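PDB 5D8N: leucine aminopeptidase A1, chloroplastic from Solanum lycopersicum, which removes N-terminal amino acids, preferably leucine, from peptides as a magnesium-dependent homohexameric enzyme of the M17 family, and has a role in wound signalling and insect defence. Local coordinates for residues Ile49-Asn54 against Ala143-Asp148; Ser160-Gly165 against Leu188-Leu193; Leu282-Pro287 against Ser345-His350; Thr293-Val298 against Val523-Arg528; Ala468-Thr473 against Ala484-Gln489. The protein carries 1 engineered substitution. All coordinates share one frame; numbering follows the deposited sequence.

Contact 1: Ile49-Asn54 against Ala143-Asp148; sequences IGATEN and ALASTD
With chi1 at -63°, Ile49 has CG1 beside its backbone N and CG2 trans to that N, and this turns the CG2 methyl onto Ala145. CG2 of Ile49 stands 3.9 Å from CB of Ala145. The same CB is met by a second methyl, with CB of Ala51 4.1 Å from CB of Ala145. The Ala145 methyl points toward the segment 49-54 and so lies against both residues. The backbones run parallel, with Ile49 paired to Ala143 and Gly50 to Leu144. Gly50 is bonded through both its N and its O. Its N donates to Ala143 O and its O accepts from Ala145 N, each at 2.9 Å. CA of Ile49 adds a CH...O contact of 3.3 Å to Ala143 O. Beyond Leu144 the strand 139-144 ends, and a water takes over. It donates to Gly50 O and accepts from Ser146 N, each at 2.9 Å. Asp55 binds both Ser146 OG and Thr52 N, tying the two strand ends together. The strands 46-52 and 139-144 are central neighbours in the mixed sheet of the N-terminal domain, which belongs to the macro clan. Gly50 O thus takes a backbone N-H and a water together, and this buried polar atom is satisfied just where the regular pairing stops.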
# COMPACT_ATOMS: atom_id res chain seq x y z
N ILE A 49 34.86 34.40 17.03
CA ILE A 49 36.02 33.69 17.54
C ILE A 49 35.72 32.21 17.75
O ILE A 49 34.77 31.83 18.44
CB ILE A 49 36.43 34.27 18.90
CG1 ILE A 49 36.86 35.72 18.69
CG2 ILE A 49 37.58 33.45 19.49
CD1 ILE A 49 36.77 36.53 19.97
N GLY A 50 36.55 31.38 17.14
CA GLY A 50 36.38 29.93 17.20
C GLY A 50 37.14 29.41 18.40
O GLY A 50 38.34 29.65 18.49
N ALA A 51 36.42 28.79 19.34
CA ALA A 51 37.03 28.31 20.57
C ALA A 51 36.70 26.84 20.76
O ALA A 51 35.53 26.47 20.80
CB ALA A 51 36.56 29.12 21.77
N THR A 52 37.74 26.07 21.10
CA THR A 52 37.58 24.68 21.48
C THR A 52 37.11 24.65 22.92
O THR A 52 37.23 25.66 23.63
CB THR A 52 38.94 23.91 21.40
OG1 THR A 52 39.87 24.46 22.34
CG2 THR A 52 39.57 23.98 20.00
N GLU A 53 36.76 23.46 23.41
CA GLU A 53 36.43 23.25 24.82
C GLU A 53 37.60 23.60 25.72
O GLU A 53 37.42 24.31 26.70
CB GLU A 53 35.96 21.83 25.09
CG GLU A 53 34.73 21.48 24.28
CD GLU A 53 34.10 20.15 24.65
OE1 GLU A 53 33.60 19.46 23.74
OE2 GLU A 53 33.92 19.91 25.85
N ASN A 54 38.81 23.22 25.31
CA ASN A 54 39.99 23.56 26.09
C ASN A 54 40.26 25.07 26.13
O ASN A 54 40.72 25.59 27.15
CB ASN A 54 41.22 22.83 25.55
CG ASN A 54 41.20 21.33 25.83
OD1 ASN A 54 40.41 20.80 26.63
ND2 ASN A 54 42.11 20.62 25.17
N ALA A 143 38.62 34.93 13.88
CA ALA A 143 39.88 34.47 14.44
C ALA A 143 39.70 33.19 15.26
O ALA A 143 38.59 32.89 15.71
CB ALA A 143 40.42 35.57 15.34
N LEU A 144 40.79 32.48 15.51
CA LEU A 144 40.81 31.37 16.48
C LEU A 144 41.25 31.85 17.84
O LEU A 144 42.12 32.70 17.94
CB LEU A 144 41.76 30.25 16.04
CG LEU A 144 41.50 29.70 14.65
CD1 LEU A 144 42.45 28.56 14.32
CD2 LEU A 144 40.06 29.21 14.54
N ALA A 145 40.66 31.30 18.90
CA ALA A 145 41.07 31.70 20.24
C ALA A 145 42.49 31.24 20.49
O ALA A 145 43.20 31.87 21.27
CB ALA A 145 40.14 31.12 21.29
N SER A 146 42.91 30.15 19.85
CA SER A 146 44.30 29.73 19.98
C SER A 146 44.87 29.17 18.68
O SER A 146 44.25 28.35 18.00
CB SER A 146 44.50 28.76 21.14
OG SER A 146 43.76 27.57 20.94
N THR A 147 46.06 29.66 18.36
CA THR A 147 46.89 29.14 17.27
C THR A 147 48.21 28.51 17.74
O THR A 147 49.07 28.21 16.91
CB THR A 147 47.21 30.28 16.28
OG1 THR A 147 47.86 31.36 16.96
CG2 THR A 147 45.90 30.82 15.63
N ASP A 148 48.37 28.23 19.03
CA ASP A 148 49.61 27.61 19.53
C ASP A 148 49.90 26.23 18.96
O ASP A 148 49.00 25.39 18.80
CB ASP A 148 49.65 27.55 21.06
CG ASP A 148 49.99 28.89 21.71
OD1 ASP A 148 50.49 29.80 21.01
OD2 ASP A 148 49.73 29.03 22.92
O HOH W 1 40.86 28.30 18.94

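Contact 2: Ser160-Gly165 against Leu188-Leu193; sequences SAIATG and LDILGL
Ser160 O is gripped by two donors of Thr164, its backbone N and its OG1, each at 3.0 Å from that oxygen. They approach from opposite faces of the carbonyl plane. This places the Thr164 hydroxyl against its own helix, while Ile162 and Ala163 face the strand 188-191. No hydrogen bond crosses between the segments, and the meeting is made by apolar groups. Ile162 and Leu193 reach toward each other tip to tip, CD1 of Ile162 lying 3.8 Å from CD1 of Leu193. CD1 of Ile190 ends 4.1 Å from CB of Ala163. It also comes within 4.4 Å of CG2 of Ile162. A trans chi1 of 163° in Leu188 carries its CD2 to 4.1 Å from CA of Ala163. The axes of 160-165 and 188-191 are 9.8 Å apart and run roughly antiparallel, at 153°. Helix 152-170 packs on one face of the N-terminal sheet, as helices do in an alpha/beta sandwich. Helix 197-221 touches Ser160 and Thr164. Val142 of strand 139-144, the sheet neighbour of 187-191, touches Ile162 and Leu188. The contact therefore holds by the fit of apolar side chains, while Ser160 O and the Thr164 hydroxyl bond each other within the helix.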
# COMPACT_ATOMS: atom_id res chain seq x y z
N SER A 160 41.67 29.50 4.76
CA SER A 160 40.94 29.29 3.52
C SER A 160 39.63 28.52 3.73
O SER A 160 38.62 28.79 3.07
CB SER A 160 41.79 28.61 2.46
OG SER A 160 42.07 27.29 2.83
N ALA A 161 39.63 27.64 4.72
CA ALA A 161 38.43 26.92 5.13
C ALA A 161 37.43 27.83 5.85
O ALA A 161 36.24 27.76 5.58
CB ALA A 161 38.80 25.75 6.04
N ILE A 162 37.92 28.77 6.65
CA ILE A 162 37.07 29.80 7.25
C ILE A 162 36.40 30.64 6.15
O ILE A 162 35.18 30.86 6.18
CB ILE A 162 37.86 30.70 8.19
CG1 ILE A 162 38.19 29.97 9.50
CG2 ILE A 162 37.11 31.99 8.50
CD1 ILE A 162 39.30 30.63 10.31
N ALA A 163 37.20 31.05 5.16
CA ALA A 163 36.71 31.84 4.05
C ALA A 163 35.60 31.09 3.32
O ALA A 163 34.58 31.68 2.99
CB ALA A 163 37.85 32.18 3.09
N THR A 164 35.84 29.82 3.03
CA THR A 164 34.87 28.96 2.36
C THR A 164 33.56 28.93 3.16
O THR A 164 32.47 29.15 2.62
CB THR A 164 35.44 27.53 2.22
OG1 THR A 164 36.57 27.54 1.33
CG2 THR A 164 34.41 26.59 1.73
N GLY A 165 33.67 28.75 4.47
CA GLY A 165 32.46 28.68 5.31
C GLY A 165 31.66 29.98 5.28
O GLY A 165 30.44 29.98 5.25
N LEU A 188 35.27 40.38 4.88
CA LEU A 188 35.74 39.48 5.93
C LEU A 188 37.23 39.70 6.09
O LEU A 188 37.99 39.53 5.13
CB LEU A 188 35.47 38.03 5.52
CG LEU A 188 36.24 36.95 6.30
CD1 LEU A 188 35.80 36.83 7.74
CD2 LEU A 188 36.08 35.61 5.61
N ASP A 189 37.62 39.99 7.33
CA ASP A 189 39.02 40.04 7.73
C ASP A 189 39.33 38.78 8.54
O ASP A 189 38.68 38.49 9.53
CB ASP A 189 39.30 41.29 8.58
CG ASP A 189 39.13 42.58 7.80
OD1 ASP A 189 39.37 42.56 6.57
OD2 ASP A 189 38.77 43.63 8.38
N ILE A 190 40.27 37.99 8.05
CA ILE A 190 40.73 36.85 8.78
C ILE A 190 41.99 37.23 9.55
O ILE A 190 42.98 37.68 8.97
CB ILE A 190 41.00 35.69 7.81
CG1 ILE A 190 39.70 35.33 7.07
CG2 ILE A 190 41.52 34.47 8.56
CD1 ILE A 190 39.89 34.32 5.96
N LEU A 191 41.96 36.98 10.85
CA LEU A 191 42.98 37.48 11.77
C LEU A 191 43.71 36.34 12.47
O LEU A 191 43.17 35.24 12.65
CB LEU A 191 42.35 38.37 12.84
CG LEU A 191 41.41 39.49 12.38
CD1 LEU A 191 40.89 40.27 13.58
CD2 LEU A 191 42.10 40.42 11.38
N GLY A 192 44.98 36.61 12.76
CA GLY A 192 45.79 35.72 13.60
C GLY A 192 46.43 34.56 12.86
O GLY A 192 46.94 33.66 13.51
N LEU A 193 46.16 34.44 11.56
CA LEU A 193 46.53 33.23 10.86
C LEU A 193 47.60 33.49 9.80
O LEU A 193 47.94 32.58 9.04
CB LEU A 193 45.31 32.54 10.24
CG LEU A 193 44.26 32.00 11.22
CD1 LEU A 193 43.01 31.49 10.49
CD2 LEU A 193 44.82 30.89 12.09

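Contact 3: Leu282-Pro287 against Ser345-His350; sequences LCFKTP and SRVEVH
Two neighbouring antiparallel strands of the large mixed sheet of the catalytic domain meet here, 278-284 and 347-358. Phe284 and Val349 form a hydrogen-bonded pair. Phe284 N donates to Val349 O at 2.8 Å, and Val349 N returns a bond to Phe284 O at 2.9 Å. Cys283 and His350 form the next, non-hydrogen-bonded pair, and their side chains share the face that also carries Glu348. The chi1 of Cys283 is trans (-173°), which lays its sulfur over one face of the His350 ring. SG is 3.9 Å from the ring centroid and offset toward the rim, nearest to CE1. The same ring gives NE2 to OE2 of Glu348, at 2.7 Å, using the anti lone pair of that oxygen. His281 takes up ND1 of His350, so both ring nitrogens are bonded. Lys285 runs alongside Glu348, its CD 3.6 Å from OE1 of Glu348, while its charged end stays beyond salt-bridge range. Were Glu348 a leucine, NE2 of His350 would probably lose its acceptor and the ring would be held less firmly under the sulfur. On the face of the sheet that carries Phe284 and Val349, CE2 of Phe284 lies 4.1 Å from CG2 of Val347. Past the paired residues the chains part, and a water bridges Thr286 N and Val347 O. The carboxylate of Glu348 probably keeps the proton on NE2 of His350 and, with the bond to ND1, limits rotation of the ring.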
# COMPACT_ATOMS: atom_id res chain seq x y z
N LEU A 282 32.62 19.79 -22.36
CA LEU A 282 33.63 20.82 -22.12
C LEU A 282 34.98 20.15 -21.96
O LEU A 282 35.06 19.01 -21.48
CB LEU A 282 33.35 21.57 -20.82
CG LEU A 282 32.05 22.38 -20.76
CD1 LEU A 282 31.80 22.85 -19.33
CD2 LEU A 282 32.16 23.58 -21.67
N CYS A 283 36.02 20.84 -22.39
CA CYS A 283 37.39 20.38 -22.19
C CYS A 283 38.28 21.48 -21.65
O CYS A 283 38.39 22.55 -22.26
CB CYS A 283 37.99 19.87 -23.50
SG CYS A 283 39.62 19.09 -23.25
N PHE A 284 38.88 21.22 -20.50
CA PHE A 284 39.85 22.13 -19.91
C PHE A 284 41.25 21.65 -20.23
O PHE A 284 41.56 20.47 -20.00
CB PHE A 284 39.70 22.24 -18.39
CG PHE A 284 40.88 22.90 -17.73
CD1 PHE A 284 40.95 24.26 -17.63
CD2 PHE A 284 41.98 22.14 -17.33
CE1 PHE A 284 42.08 24.86 -17.14
CE2 PHE A 284 43.13 22.74 -16.86
CZ PHE A 284 43.18 24.12 -16.77
N LYS A 285 42.12 22.61 -20.54
CA LYS A 285 43.54 22.36 -20.83
C LYS A 285 44.26 23.72 -20.88
O LYS A 285 43.80 24.58 -21.63
CB LYS A 285 43.53 21.75 -22.24
CG LYS A 285 44.82 21.26 -22.85
CD LYS A 285 44.54 20.33 -24.04
CE LYS A 285 43.70 20.92 -25.17
NZ LYS A 285 42.31 20.37 -25.27
N THR A 286 45.37 23.93 -20.17
CA THR A 286 46.22 25.10 -20.46
C THR A 286 46.98 24.90 -21.79
O THR A 286 47.22 23.77 -22.19
CB THR A 286 47.26 25.41 -19.37
OG1 THR A 286 48.03 24.24 -19.13
CG2 THR A 286 46.59 25.86 -18.08
N PRO A 287 47.21 25.99 -22.54
CA PRO A 287 47.79 25.87 -23.89
C PRO A 287 49.24 25.34 -23.93
O PRO A 287 49.74 24.93 -24.97
CB PRO A 287 47.78 27.30 -24.43
CG PRO A 287 46.84 28.05 -23.55
CD PRO A 287 46.82 27.37 -22.21
N SER A 345 48.03 23.15 -14.59
CA SER A 345 48.78 22.56 -15.70
C SER A 345 48.83 21.06 -15.46
O SER A 345 48.39 20.56 -14.42
CB SER A 345 50.19 23.16 -15.77
OG SER A 345 50.89 22.87 -14.56
N ARG A 346 49.37 20.34 -16.43
CA ARG A 346 49.61 18.90 -16.29
C ARG A 346 48.32 18.06 -16.31
O ARG A 346 48.39 16.84 -16.16
CB ARG A 346 50.45 18.57 -15.05
CG ARG A 346 51.83 19.22 -15.02
CD ARG A 346 52.45 19.21 -13.62
NE ARG A 346 52.18 17.99 -12.86
CZ ARG A 346 51.58 17.94 -11.67
NH1 ARG A 346 51.20 19.05 -11.05
NH2 ARG A 346 51.36 16.77 -11.09
N VAL A 347 47.17 18.67 -16.58
CA VAL A 347 45.91 17.93 -16.69
C VAL A 347 45.08 18.41 -17.88
O VAL A 347 45.01 19.60 -18.22
CB VAL A 347 45.00 17.98 -15.44
CG1 VAL A 347 45.62 17.25 -14.25
CG2 VAL A 347 44.71 19.43 -15.04
N GLU A 348 44.41 17.45 -18.50
CA GLU A 348 43.38 17.72 -19.47
C GLU A 348 42.11 17.10 -18.92
O GLU A 348 42.11 15.92 -18.61
CB GLU A 348 43.75 17.13 -20.83
CG GLU A 348 42.69 17.23 -21.91
CD GLU A 348 43.09 16.53 -23.21
OE1 GLU A 348 44.20 16.77 -23.72
OE2 GLU A 348 42.27 15.78 -23.78
N VAL A 349 41.06 17.91 -18.75
CA VAL A 349 39.85 17.42 -18.09
C VAL A 349 38.65 17.59 -19.00
O VAL A 349 38.32 18.71 -19.43
CB VAL A 349 39.55 18.17 -16.78
CG1 VAL A 349 38.36 17.54 -16.06
CG2 VAL A 349 40.74 18.12 -15.84
N HIS A 350 37.97 16.48 -19.24
CA HIS A 350 36.74 16.49 -20.02
C HIS A 350 35.53 16.45 -19.10
O HIS A 350 35.49 15.66 -18.14
CB HIS A 350 36.73 15.29 -20.94
CG HIS A 350 37.84 15.31 -21.94
ND1 HIS A 350 37.65 15.71 -23.24
CD2 HIS A 350 39.14 14.97 -21.83
CE1 HIS A 350 38.81 15.70 -23.87
NE2 HIS A 350 39.71 15.18 -23.06
O HOH W 2 46.50 21.92 -18.11

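Contact 4: Thr293-Val298 against Val523-Arg528; sequences TKLALV and VEWVLR
The contact across the segments is apolar, and it is led by the six-membered part of the Trp525 indole. Leu295 and Trp525 come from opposite directions. CD2 of Leu295 lies 3.9 Å from CH2 of Trp525, and CD1 of Leu295 lies 4.0 Å from CZ3 of Trp525. Leu297 slides past the indole and brings its CD2 to 3.7 Å from CZ3 of Trp525. Both leucines meet the ring obliquely. With chi1 of Trp525 at 176°, the indole extends out from the helix backbone toward the strand. Val526 adds one methyl, CG2, which is 4.3 Å from CD1 of Leu295 and 4.4 Å from CD1 of Leu297. With only a valine in place of the Trp525 indole, a gap is likely to open beside CD2 of Leu297 and the methyls of Leu295. The helix 519-527 is the last of the chain. It packs along strand 293-305 of the central sheet of the catalytic alpha/beta fold. The axes of 293-298 and 523-527 run nearly antiparallel, at 166°. Ala442 of helix 433-446 and Ile408 of the neighbouring strand also touch the indole. The polar side-chain bonds among the residues of 523-528 are between Glu524 and Arg528. In a salt bridge, Arg528 grips OE1 of Glu524 side-on with NE and NH2, the bond from NE being 2.8 Å. The oxygen lies in the guanidinium plane. NH2 meets it from above the carboxylate plane, while NE comes on the anti side. The other oxygen, OE2 of Glu524, is bonded by Tyr205.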
# COMPACT_ATOMS: atom_id res chain seq x y z
N THR A 293 47.92 14.57 -17.88
CA THR A 293 47.08 13.44 -17.53
C THR A 293 45.65 13.71 -18.00
O THR A 293 45.12 14.79 -17.74
CB THR A 293 47.07 13.24 -16.00
OG1 THR A 293 48.41 12.95 -15.58
CG2 THR A 293 46.21 12.05 -15.59
N LYS A 294 45.04 12.77 -18.71
CA LYS A 294 43.71 12.95 -19.30
C LYS A 294 42.63 12.35 -18.41
O LYS A 294 42.61 11.14 -18.13
CB LYS A 294 43.65 12.33 -20.69
CG LYS A 294 44.55 13.05 -21.69
CD LYS A 294 44.56 12.42 -23.07
CE LYS A 294 43.22 12.64 -23.76
NZ LYS A 294 43.13 12.01 -25.12
N LEU A 295 41.74 13.22 -17.93
CA LEU A 295 40.69 12.83 -16.98
C LEU A 295 39.33 13.20 -17.57
O LEU A 295 39.20 14.20 -18.28
CB LEU A 295 40.90 13.56 -15.66
CG LEU A 295 42.31 13.51 -15.07
CD1 LEU A 295 42.39 14.47 -13.88
CD2 LEU A 295 42.68 12.11 -14.63
N ALA A 296 38.29 12.46 -17.18
CA ALA A 296 36.92 12.87 -17.41
C ALA A 296 36.08 12.92 -16.14
O ALA A 296 36.13 12.03 -15.29
CB ALA A 296 36.24 11.97 -18.44
N LEU A 297 35.15 13.86 -16.15
CA LEU A 297 34.15 13.99 -15.10
C LEU A 297 32.80 13.94 -15.80
O LEU A 297 32.50 14.82 -16.61
CB LEU A 297 34.32 15.32 -14.37
CG LEU A 297 35.67 15.52 -13.68
CD1 LEU A 297 35.75 16.91 -13.08
CD2 LEU A 297 35.80 14.47 -12.58
N VAL A 298 32.02 12.91 -15.49
CA VAL A 298 30.73 12.67 -16.10
C VAL A 298 29.61 12.87 -15.08
O VAL A 298 29.64 12.29 -13.99
CB VAL A 298 30.66 11.24 -16.64
CG1 VAL A 298 29.27 10.97 -17.21
CG2 VAL A 298 31.71 11.05 -17.70
N VAL A 523 37.51 18.98 -7.63
CA VAL A 523 38.60 19.91 -7.83
C VAL A 523 39.87 19.37 -7.17
O VAL A 523 40.95 19.40 -7.78
CB VAL A 523 38.27 21.33 -7.32
CG1 VAL A 523 39.53 22.20 -7.28
CG2 VAL A 523 37.21 21.95 -8.21
N GLU A 524 39.75 18.95 -5.91
CA GLU A 524 40.92 18.40 -5.22
C GLU A 524 41.46 17.21 -5.99
O GLU A 524 42.67 17.02 -6.08
CB GLU A 524 40.60 17.98 -3.78
CG GLU A 524 40.45 19.15 -2.82
CD GLU A 524 41.76 19.92 -2.58
OE1 GLU A 524 42.85 19.33 -2.69
OE2 GLU A 524 41.65 21.09 -2.13
N TRP A 525 40.58 16.35 -6.48
CA TRP A 525 41.03 15.16 -7.18
C TRP A 525 41.81 15.53 -8.45
O TRP A 525 42.83 14.94 -8.77
CB TRP A 525 39.84 14.27 -7.54
CG TRP A 525 40.22 13.06 -8.34
CD1 TRP A 525 40.91 11.96 -7.89
CD2 TRP A 525 40.01 12.85 -9.73
NE1 TRP A 525 40.98 11.02 -8.88
CE2 TRP A 525 40.49 11.56 -10.04
CE3 TRP A 525 39.31 13.56 -10.72
CZ2 TRP A 525 40.32 10.98 -11.29
CZ3 TRP A 525 39.17 13.00 -11.98
CH2 TRP A 525 39.65 11.71 -12.25
N VAL A 526 41.26 16.45 -9.24
CA VAL A 526 41.96 16.91 -10.45
C VAL A 526 43.34 17.47 -10.12
O VAL A 526 44.32 17.14 -10.79
CB VAL A 526 41.13 17.98 -11.21
CG1 VAL A 526 41.94 18.67 -12.30
CG2 VAL A 526 39.90 17.32 -11.82
N LEU A 527 43.40 18.31 -9.08
CA LEU A 527 44.63 18.95 -8.68
C LEU A 527 45.69 17.99 -8.15
O LEU A 527 46.88 18.24 -8.29
CB LEU A 527 44.36 19.98 -7.60
CG LEU A 527 43.69 21.24 -8.14
CD1 LEU A 527 43.62 22.28 -7.04
CD2 LEU A 527 44.45 21.80 -9.33
N ARG A 528 45.25 16.87 -7.58
CA ARG A 528 46.20 15.92 -7.00
C ARG A 528 46.64 14.93 -8.07
O ARG A 528 47.45 14.06 -7.81
CB ARG A 528 45.57 15.20 -5.81
CG ARG A 528 45.56 16.07 -4.55
CD ARG A 528 44.45 15.78 -3.54
NE ARG A 528 44.29 16.92 -2.64
CZ ARG A 528 45.04 17.16 -1.56
NH1 ARG A 528 45.87 16.23 -1.08
NH2 ARG A 528 44.95 18.33 -0.92

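Contact 5: Ala468-Thr473 against Ala484-Gln489; sequences ADMINT and ALFLKQ
A methionine sulfur meets a phenylalanine ring here, in a Met-aromatic contact beside the active site. SD of Met470 stands 3.7 Å from CE2 of Phe486. It lies 45° off the ring normal, and the two side chains cross at about a right angle. Met470 sets CG between its backbone N and carbonyl carbon (chi1 71°), and a bend at chi3 then brings the terminal methyl to Gln489. CE of Met470 lies 3.9 Å from both CG and OE1 of Gln489, as the two chains slide past each other. A different group lies at the ring's edge: Ile471 O, near the ring plane and 3.7 Å from CD2 of Phe486. Obliquely to the ring, CA of Asn472 comes to 3.8 Å from CE2 of Phe486. The amide of Asn472 is turned elsewhere, its ND2 bonding the carbonyls of Ala386 and Asn383. Phe486 also touches Arg389, a predicted active-site residue, so the ring packs close to the catalytic region. Helix 479-488 also packs through Leu487 on helix 388-401 and strand 496-501, while the short, weakly bonded strand 470-471 lies beside strand 378-380.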
# COMPACT_ATOMS: atom_id res chain seq x y z
N ALA A 468 17.26 -9.44 -23.80
CA ALA A 468 18.34 -8.49 -24.11
C ALA A 468 19.63 -8.90 -23.41
O ALA A 468 19.66 -9.90 -22.73
CB ALA A 468 17.94 -7.06 -23.73
N ASP A 469 20.69 -8.11 -23.56
CA ASP A 469 21.94 -8.38 -22.83
C ASP A 469 21.74 -8.21 -21.32
O ASP A 469 22.45 -8.80 -20.55
CB ASP A 469 23.11 -7.49 -23.30
CG ASP A 469 23.56 -7.79 -24.73
OD1 ASP A 469 23.21 -8.85 -25.30
OD2 ASP A 469 24.06 -6.85 -25.39
N MET A 470 20.89 -7.28 -20.91
CA MET A 470 20.74 -6.99 -19.49
C MET A 470 19.44 -6.26 -19.30
O MET A 470 18.88 -5.72 -20.26
CB MET A 470 21.89 -6.14 -18.96
CG MET A 470 21.87 -4.69 -19.46
SD MET A 470 23.49 -3.84 -19.33
CE MET A 470 24.39 -4.55 -20.69
N ILE A 471 18.98 -6.22 -18.05
CA ILE A 471 17.90 -5.33 -17.67
C ILE A 471 18.53 -4.09 -17.03
O ILE A 471 19.70 -4.12 -16.68
CB ILE A 471 16.92 -5.99 -16.67
CG1 ILE A 471 17.62 -6.39 -15.38
CG2 ILE A 471 16.20 -7.17 -17.32
CD1 ILE A 471 16.74 -7.16 -14.40
N ASN A 472 17.74 -3.04 -16.80
CA ASN A 472 18.26 -1.82 -16.23
C ASN A 472 18.13 -1.71 -14.71
O ASN A 472 18.94 -1.03 -14.08
CB ASN A 472 17.69 -0.58 -16.93
CG ASN A 472 16.29 -0.23 -16.48
OD1 ASN A 472 15.37 -1.06 -16.56
ND2 ASN A 472 16.07 1.03 -16.15
N THR A 473 17.30 -2.54 -14.10
CA THR A 473 17.04 -2.43 -12.67
C THR A 473 16.95 -3.79 -11.99
O THR A 473 16.12 -4.62 -12.36
CB THR A 473 15.70 -1.72 -12.45
OG1 THR A 473 15.78 -0.42 -13.02
CG2 THR A 473 15.41 -1.58 -10.99
N ALA A 484 25.82 0.21 -9.97
CA ALA A 484 27.24 0.35 -10.33
C ALA A 484 27.69 -0.71 -11.34
O ALA A 484 28.40 -0.40 -12.30
CB ALA A 484 28.11 0.32 -9.09
N LEU A 485 27.23 -1.94 -11.14
CA LEU A 485 27.60 -3.02 -12.04
C LEU A 485 27.00 -2.81 -13.43
O LEU A 485 27.67 -3.04 -14.44
CB LEU A 485 27.12 -4.36 -11.50
CG LEU A 485 27.77 -4.88 -10.22
CD1 LEU A 485 27.05 -6.12 -9.73
CD2 LEU A 485 29.23 -5.21 -10.44
N PHE A 486 25.83 -2.18 -13.48
CA PHE A 486 25.23 -1.79 -14.75
C PHE A 486 26.13 -0.82 -15.51
O PHE A 486 26.44 -1.02 -16.68
CB PHE A 486 23.83 -1.24 -14.55
CG PHE A 486 23.21 -0.71 -15.79
CD1 PHE A 486 23.42 0.61 -16.19
CD2 PHE A 486 22.34 -1.50 -16.52
CE1 PHE A 486 22.79 1.10 -17.34
CE2 PHE A 486 21.73 -1.02 -17.67
CZ PHE A 486 22.05 0.24 -18.14
N LEU A 487 26.56 0.23 -14.82
CA LEU A 487 27.35 1.26 -15.44
C LEU A 487 28.69 0.73 -15.94
O LEU A 487 29.18 1.16 -16.98
CB LEU A 487 27.58 2.42 -14.50
CG LEU A 487 26.34 3.21 -14.11
CD1 LEU A 487 26.69 4.25 -13.04
CD2 LEU A 487 25.72 3.88 -15.33
N LYS A 488 29.25 -0.22 -15.22
CA LYS A 488 30.51 -0.85 -15.59
C LYS A 488 30.46 -1.49 -16.97
O LYS A 488 31.50 -1.64 -17.60
CB LYS A 488 30.84 -1.93 -14.56
CG LYS A 488 32.19 -2.61 -14.74
CD LYS A 488 32.48 -3.52 -13.55
CE LYS A 488 33.76 -4.34 -13.69
NZ LYS A 488 33.43 -5.61 -14.38
N GLN A 489 29.29 -1.91 -17.43
CA GLN A 489 29.14 -2.55 -18.72
C GLN A 489 29.49 -1.57 -19.84
O GLN A 489 29.55 -1.95 -21.00
CB GLN A 489 27.70 -3.04 -18.92
CG GLN A 489 27.31 -4.23 -18.05
CD GLN A 489 27.92 -5.52 -18.53
OE1 GLN A 489 27.97 -5.80 -19.74
NE2 GLN A 489 28.48 -6.27 -17.61

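Contacts 1 and 2 belong to one sheet, in which strands 139-144 and 187-191 are neighbours. Their centres are about 13 Å apart, and Thr147 and Leu144 touch Leu193. Contacts 3 and 4 share the large sheet of the catalytic domain, their centres about 9 Å apart. Strand 347-358 lies between 278-284 and 293-305, and the segments of these two contacts alternate along the chain. Contact 5 falls inside the loop closed by contact 4, with centres about 26 Å apart. Contacts 1 and 5 lie on opposite sides of the chain's centre, their own centres about 51 Å apart. The set therefore spans the N-terminal domain, the catalytic core and the edge of the active site.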